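Local coordinates for putative uncharacterized protein (Chaetomium thermophilum var. thermophilum DSM 1495, PDB 5M43) that probably removes phosphate from phosphotyrosine and phosphoserine or phosphothreonine side chains, as the dual-specificity phosphatase domain of Yvh1, a protein linked to ribosome assembly, at residues K53-D58 and V75-S80; V101-A104 and R109-T112. All coordinates share one frame; numbering follows the deposited sequence.

Contact 1: K53-D58 and V75-S80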
loop_
_atom_site.group_PDB
_atom_site.type_symbol
_atom_site.label_atom_id
_atom_site.label_comp_id
_atom_site.label_asym_id
_atom_site.label_seq_id
_atom_site.Cartn_x
_atom_site.Cartn_y
_atom_site.Cartn_z
ATOM N N LYS A 53 0.504 1.090 15.099
ATOM C CA LYS A 53 -0.900 1.067 14.693
ATOM C C LYS A 53 -1.009 0.023 13.584
ATOM O O LYS A 53 -0.317 0.134 12.568
ATOM C CB LYS A 53 -1.328 2.459 14.223
ATOM C CG LYS A 53 -2.801 2.572 13.806
ATOM C CD LYS A 53 -3.696 2.603 15.003
ATOM C CE LYS A 53 -5.128 2.966 14.591
ATOM N NZ LYS A 53 -6.104 2.648 15.695
ATOM N N HIS A 54 -1.822 -1.015 13.789
ATOM C CA HIS A 54 -1.830 -2.170 12.904
ATOM C C HIS A 54 -3.218 -2.448 12.334
ATOM O O HIS A 54 -4.196 -2.451 13.081
ATOM C CB HIS A 54 -1.347 -3.403 13.664
ATOM C CG HIS A 54 -1.179 -4.604 12.802
ATOM N ND1 HIS A 54 -1.633 -5.850 13.162
ATOM C CD2 HIS A 54 -0.635 -4.739 11.568
ATOM C CE1 HIS A 54 -1.375 -6.704 12.189
ATOM N NE2 HIS A 54 -0.755 -6.056 11.216
ATOM N N LEU A 55 -3.293 -2.712 11.026
ATOM C CA LEU A 55 -4.499 -3.223 10.385
ATOM C C LEU A 55 -4.108 -4.417 9.532
ATOM O O LEU A 55 -3.170 -4.308 8.733
ATOM C CB LEU A 55 -5.172 -2.146 9.522
ATOM C CG LEU A 55 -6.362 -2.615 8.667
ATOM C CD1 LEU A 55 -7.490 -3.068 9.587
ATOM C CD2 LEU A 55 -6.889 -1.483 7.732
ATOM N N SER A 56 -4.784 -5.548 9.724
ATOM C CA SER A 56 -4.595 -6.736 8.886
ATOM C C SER A 56 -5.876 -7.102 8.149
ATOM O O SER A 56 -6.980 -7.161 8.732
ATOM C CB SER A 56 -4.078 -7.939 9.700
ATOM O OG SER A 56 -4.174 -9.141 8.936
ATOM N N ILE A 57 -5.728 -7.366 6.860
ATOM C CA ILE A 57 -6.815 -7.815 6.009
ATOM C C ILE A 57 -6.488 -9.212 5.516
ATOM O O ILE A 57 -5.426 -9.427 4.914
ATOM C CB ILE A 57 -7.002 -6.853 4.834
ATOM C CG1 ILE A 57 -7.485 -5.498 5.373
ATOM C CG2 ILE A 57 -8.053 -7.390 3.836
ATOM C CD1 ILE A 57 -7.369 -4.412 4.328
ATOM N N ASP A 58 -7.412 -10.156 5.741
ATOM C CA ASP A 58 -7.175 -11.548 5.396
ATOM C C ASP A 58 -7.505 -11.729 3.920
ATOM O O ASP A 58 -8.684 -11.839 3.542
ATOM C CB ASP A 58 -8.037 -12.446 6.282
ATOM C CG ASP A 58 -7.789 -13.890 6.051
ATOM O OD1 ASP A 58 -8.597 -14.698 6.563
ATOM O OD2 ASP A 58 -6.856 -14.231 5.329
ATOM N N VAL A 75 -6.788 2.638 1.609
ATOM C CA VAL A 75 -6.315 3.990 1.294
ATOM C C VAL A 75 -6.481 4.932 2.488
ATOM O O VAL A 75 -5.572 5.731 2.787
ATOM C CB VAL A 75 -7.030 4.498 0.025
ATOM C CG1 VAL A 75 -6.761 5.959 -0.244
ATOM C CG2 VAL A 75 -6.597 3.666 -1.190
ATOM N N ARG A 76 -7.626 4.873 3.180
ATOM C CA ARG A 76 -7.822 5.696 4.385
ATOM C C ARG A 76 -6.786 5.369 5.466
ATOM O O ARG A 76 -6.266 6.282 6.132
ATOM C CB ARG A 76 -9.250 5.541 4.918
ATOM C CG ARG A 76 -10.284 6.206 3.997
ATOM C CD ARG A 76 -11.643 6.321 4.686
ATOM N NE ARG A 76 -12.120 5.000 5.068
ATOM C CZ ARG A 76 -13.013 4.293 4.370
ATOM N NH1 ARG A 76 -13.564 4.793 3.257
ATOM N NH2 ARG A 76 -13.362 3.082 4.804
ATOM N N PHE A 77 -6.424 4.084 5.635
ATOM C CA PHE A 77 -5.416 3.727 6.631
ATOM C C PHE A 77 -4.056 4.334 6.290
ATOM O O PHE A 77 -3.400 4.956 7.139
ATOM C CB PHE A 77 -5.245 2.201 6.729
ATOM C CG PHE A 77 -4.300 1.799 7.786
ATOM C CD1 PHE A 77 -4.770 1.588 9.094
ATOM C CD2 PHE A 77 -2.933 1.585 7.474
ATOM C CE1 PHE A 77 -3.885 1.187 10.116
ATOM C CE2 PHE A 77 -2.016 1.193 8.491
ATOM C CZ PHE A 77 -2.520 0.992 9.821
ATOM N N ILE A 78 -3.636 4.204 5.039
ATOM C CA ILE A 78 -2.342 4.742 4.612
ATOM C C ILE A 78 -2.344 6.268 4.720
ATOM O O ILE A 78 -1.431 6.883 5.317
ATOM C CB ILE A 78 -2.020 4.287 3.183
ATOM C CG1 ILE A 78 -1.887 2.739 3.121
ATOM C CG2 ILE A 78 -0.735 4.982 2.674
ATOM C CD1 ILE A 78 -1.829 2.221 1.725
ATOM N N ASP A 79 -3.383 6.912 4.175
ATOM C CA ASP A 79 -3.425 8.368 4.216
ATOM C C ASP A 79 -3.475 8.876 5.651
ATOM O O ASP A 79 -2.769 9.824 6.004
ATOM C CB ASP A 79 -4.629 8.879 3.405
ATOM C CG ASP A 79 -4.697 10.385 3.350
ATOM O OD1 ASP A 79 -3.792 10.932 2.706
ATOM O OD2 ASP A 79 -5.697 10.965 3.878
ATOM N N SER A 80 -4.356 8.308 6.499
ATOM C CA SER A 80 -4.432 8.854 7.850
ATOM C C SER A 80 -3.163 8.568 8.642
ATOM O O SER A 80 -2.734 9.406 9.456
ATOM C CB SER A 80 -5.669 8.356 8.595
ATOM O OG SER A 80 -5.628 6.970 8.755
#
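Phe-77 of helix 71-83 lays its ring against Leu-55 and Lys-53 of strand 53-56, an outermost strand of the mixed sheet in this dual-specificity phosphatase domain. The pairing is a helix-on-sheet contact at the border of the fold: the axes of the two short segments run nearly antiparallel, at 164°, and stay 10.5 Å apart at their closest. That separation is bridged chiefly by the Phe-77 ring, which has the largest area buried here. The side chain leaves the helix with CG anti to its own backbone N (chi1 -176°), which carries the ring out to the strand backbone. Leu-55 comes over one face. Its CB stands 4.0 Å from the ring centroid and 27° off the ring normal, a CH-pi contact, and within it Leu-55 CB lies 3.6 Å from Phe-77 CE1. Farther out, Leu-55 CD2 reaches back over the inner end of the ring, 4.0 Å from Phe-77 CD1, so that the two side chains run past each other in opposite directions. Both also touch Leu-35 of the adjacent strand 33-36, which extends the apolar patch from the border strand into the sheet. Lys-53 adds the aliphatic root of its chain: CG is 4.1 Å from Phe-77 CE1. His-54 CB, between these two residues, is directed away from the helix, and His-54 NE2 is hydrogen-bonded to Ser-36 OG. No hydrogen bond joins the two segments, so the evidence is for cohesion by apolar contact. The backbone nevertheless meets the ring rim: Lys-53 O lies in the plane of the Phe-77 ring, 3.6 Å from CZ.

Contact 2: V101-A104 and R109-T112. With NO3 (nitrate ion), chain B.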
loop_
_atom_site.group_PDB
_atom_site.type_symbol
_atom_site.label_atom_id
_atom_site.label_comp_id
_atom_site.label_asym_id
_atom_site.label_seq_id
_atom_site.Cartn_x
_atom_site.Cartn_y
_atom_site.Cartn_z
ATOM N N VAL A 101 3.426 -1.027 4.299
ATOM C CA VAL A 101 2.404 -1.914 3.759
ATOM C C VAL A 101 3.141 -3.191 3.397
ATOM O O VAL A 101 4.097 -3.161 2.607
ATOM C CB VAL A 101 1.690 -1.310 2.542
ATOM C CG1 VAL A 101 0.542 -2.303 2.024
ATOM C CG2 VAL A 101 1.078 0.082 2.867
ATOM N N HIS A 102 2.716 -4.324 3.944
ATOM C CA HIS A 102 3.422 -5.553 3.574
ATOM C C HIS A 102 2.449 -6.685 3.244
ATOM O O HIS A 102 1.270 -6.660 3.606
ATOM C CB HIS A 102 4.375 -6.073 4.715
ATOM C CG HIS A 102 3.635 -6.829 5.777
ATOM N ND1 HIS A 102 3.489 -8.206 5.749
ATOM C CD2 HIS A 102 2.968 -6.397 6.888
ATOM C CE1 HIS A 102 2.771 -8.582 6.786
ATOM N NE2 HIS A 102 2.463 -7.515 7.500
ATOM N N CYS A 103 2.986 -7.749 2.644
ATOM C CA CYS A 103 2.194 -8.970 2.445
ATOM C C CYS A 103 3.137 -10.153 2.642
ATOM O O CYS A 103 3.979 -10.088 3.545
ATOM C CB CYS A 103 1.511 -9.010 1.062
ATOM S SG CYS A 103 2.573 -8.749 -0.392
ATOM N N ALA A 104 3.074 -11.163 1.792
ATOM C CA ALA A 104 4.080 -12.241 1.962
ATOM C C ALA A 104 5.364 -11.912 1.226
ATOM O O ALA A 104 6.452 -11.947 1.812
ATOM C CB ALA A 104 3.509 -13.601 1.520
ATOM N N ARG A 109 -0.005 -8.478 -3.213
ATOM C CA ARG A 109 -1.046 -7.924 -2.335
ATOM C C ARG A 109 -0.679 -6.500 -1.846
ATOM O O ARG A 109 -1.472 -5.566 -1.984
ATOM C CB ARG A 109 -1.279 -8.844 -1.150
ATOM C CG ARG A 109 -2.171 -10.062 -1.536
ATOM C CD ARG A 109 -2.152 -11.030 -0.421
ATOM N NE ARG A 109 -0.883 -11.791 -0.441
ATOM C CZ ARG A 109 -0.703 -12.908 0.259
ATOM N NH1 ARG A 109 -1.690 -13.380 1.025
ATOM N NH2 ARG A 109 0.480 -13.587 0.178
ATOM N N SER A 110 0.496 -6.336 -1.230
ATOM C CA SER A 110 0.863 -5.039 -0.669
ATOM C C SER A 110 1.026 -3.993 -1.773
ATOM O O SER A 110 0.706 -2.820 -1.577
ATOM C CB SER A 110 2.187 -5.129 0.158
ATOM O OG SER A 110 3.157 -5.739 -0.656
ATOM N N VAL A 111 1.575 -4.411 -2.919
ATOM C CA VAL A 111 1.802 -3.493 -4.022
ATOM C C VAL A 111 0.467 -2.991 -4.545
ATOM O O VAL A 111 0.350 -1.832 -4.958
ATOM C CB VAL A 111 2.634 -4.200 -5.116
ATOM C CG1 VAL A 111 2.739 -3.414 -6.426
ATOM C CG2 VAL A 111 4.074 -4.406 -4.598
ATOM N N THR A 112 -0.530 -3.893 -4.633
ATOM C CA THR A 112 -1.856 -3.439 -5.052
ATOM C C THR A 112 -2.401 -2.364 -4.124
ATOM O O THR A 112 -2.969 -1.349 -4.577
ATOM C CB THR A 112 -2.791 -4.655 -5.112
ATOM O OG1 THR A 112 -2.324 -5.560 -6.116
ATOM C CG2 THR A 112 -4.265 -4.179 -5.437
HETATM N N NO3 B . 2.287 -11.357 -2.193
HETATM O O1 NO3 B . 3.195 -10.796 -2.866
HETATM O O2 NO3 B . 2.581 -12.075 -1.203
HETATM O O3 NO3 B . 1.085 -11.046 -2.423
#
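The phosphate-binding loop of the protein tyrosine phosphatase family, the P-loop of the CX5R signature, runs from Cys-103 to Arg-109, and this contact joins its two ends round a nitrate ion, probably from the crystallisation liquor. In this family the cysteine is the nucleophile and the arginine holds the phosphate; nitrate probably marks the same pocket. Arg-109 meets it through one edge of the guanidinium, with the nitrate nitrogen in the guanidinium plane: Arg-109 NE donates to nitrate O3 at 2.9 Å (166°), and Arg-109 NH2 to nitrate O2, also at 2.9 Å (162°). The bend at chi3 helps turn this edge back over the helix start, where Arg-109 N also donates to nitrate O3. Backbone N atoms of Met-105, Lys-107 and Ser-108 also donate to the ion, and Ala-104 N makes a weak bond to O2. A methionine in place of Arg-109 would probably leave nitrate O2 and O3 without their paired side-chain donors and Ile-59 O without the bond from NH1. Cys-103 SG sits 3.2 Å from the nitrate nitrogen and accepts a hydrogen bond from Ser-110 N at 3.3 Å (165°), while Ser-110 OG is 3.1 Å from Cys-103 SG. On the strand preceding the loop, Val-101 CG1 packs 3.8 Å from Ser-110 CB. Strand 99-102 lies between strands 12-15 and 33-36; Ser-110 touches Val-14 and Arg-109 touches Phe-159, so helix 109-121 starts between the sheet and helix 157-168.

Followed from the N terminus, the chain passes strands 4-5, 12-15 and 33-36 before it enters strand 53-56, then returns through helix 71-83 to close contact 1 across 16 intervening residues. Only after that does it enter strand 99-102 and, with four residues between the segments, close the tight loop of contact 2. The two are therefore in series, neither nested nor crossed. Both reach the same sheet, contact 1 at an outermost strand and contact 2 at an interior one, and their centres lie about 12 Å apart. They meet directly where Ile-78 CD1 packs 3.8 Å from Val-101 CG2. Val-75 and Ile-78 also touch helix 109-121, tying helix 71-83 to the helix that begins at the anion site.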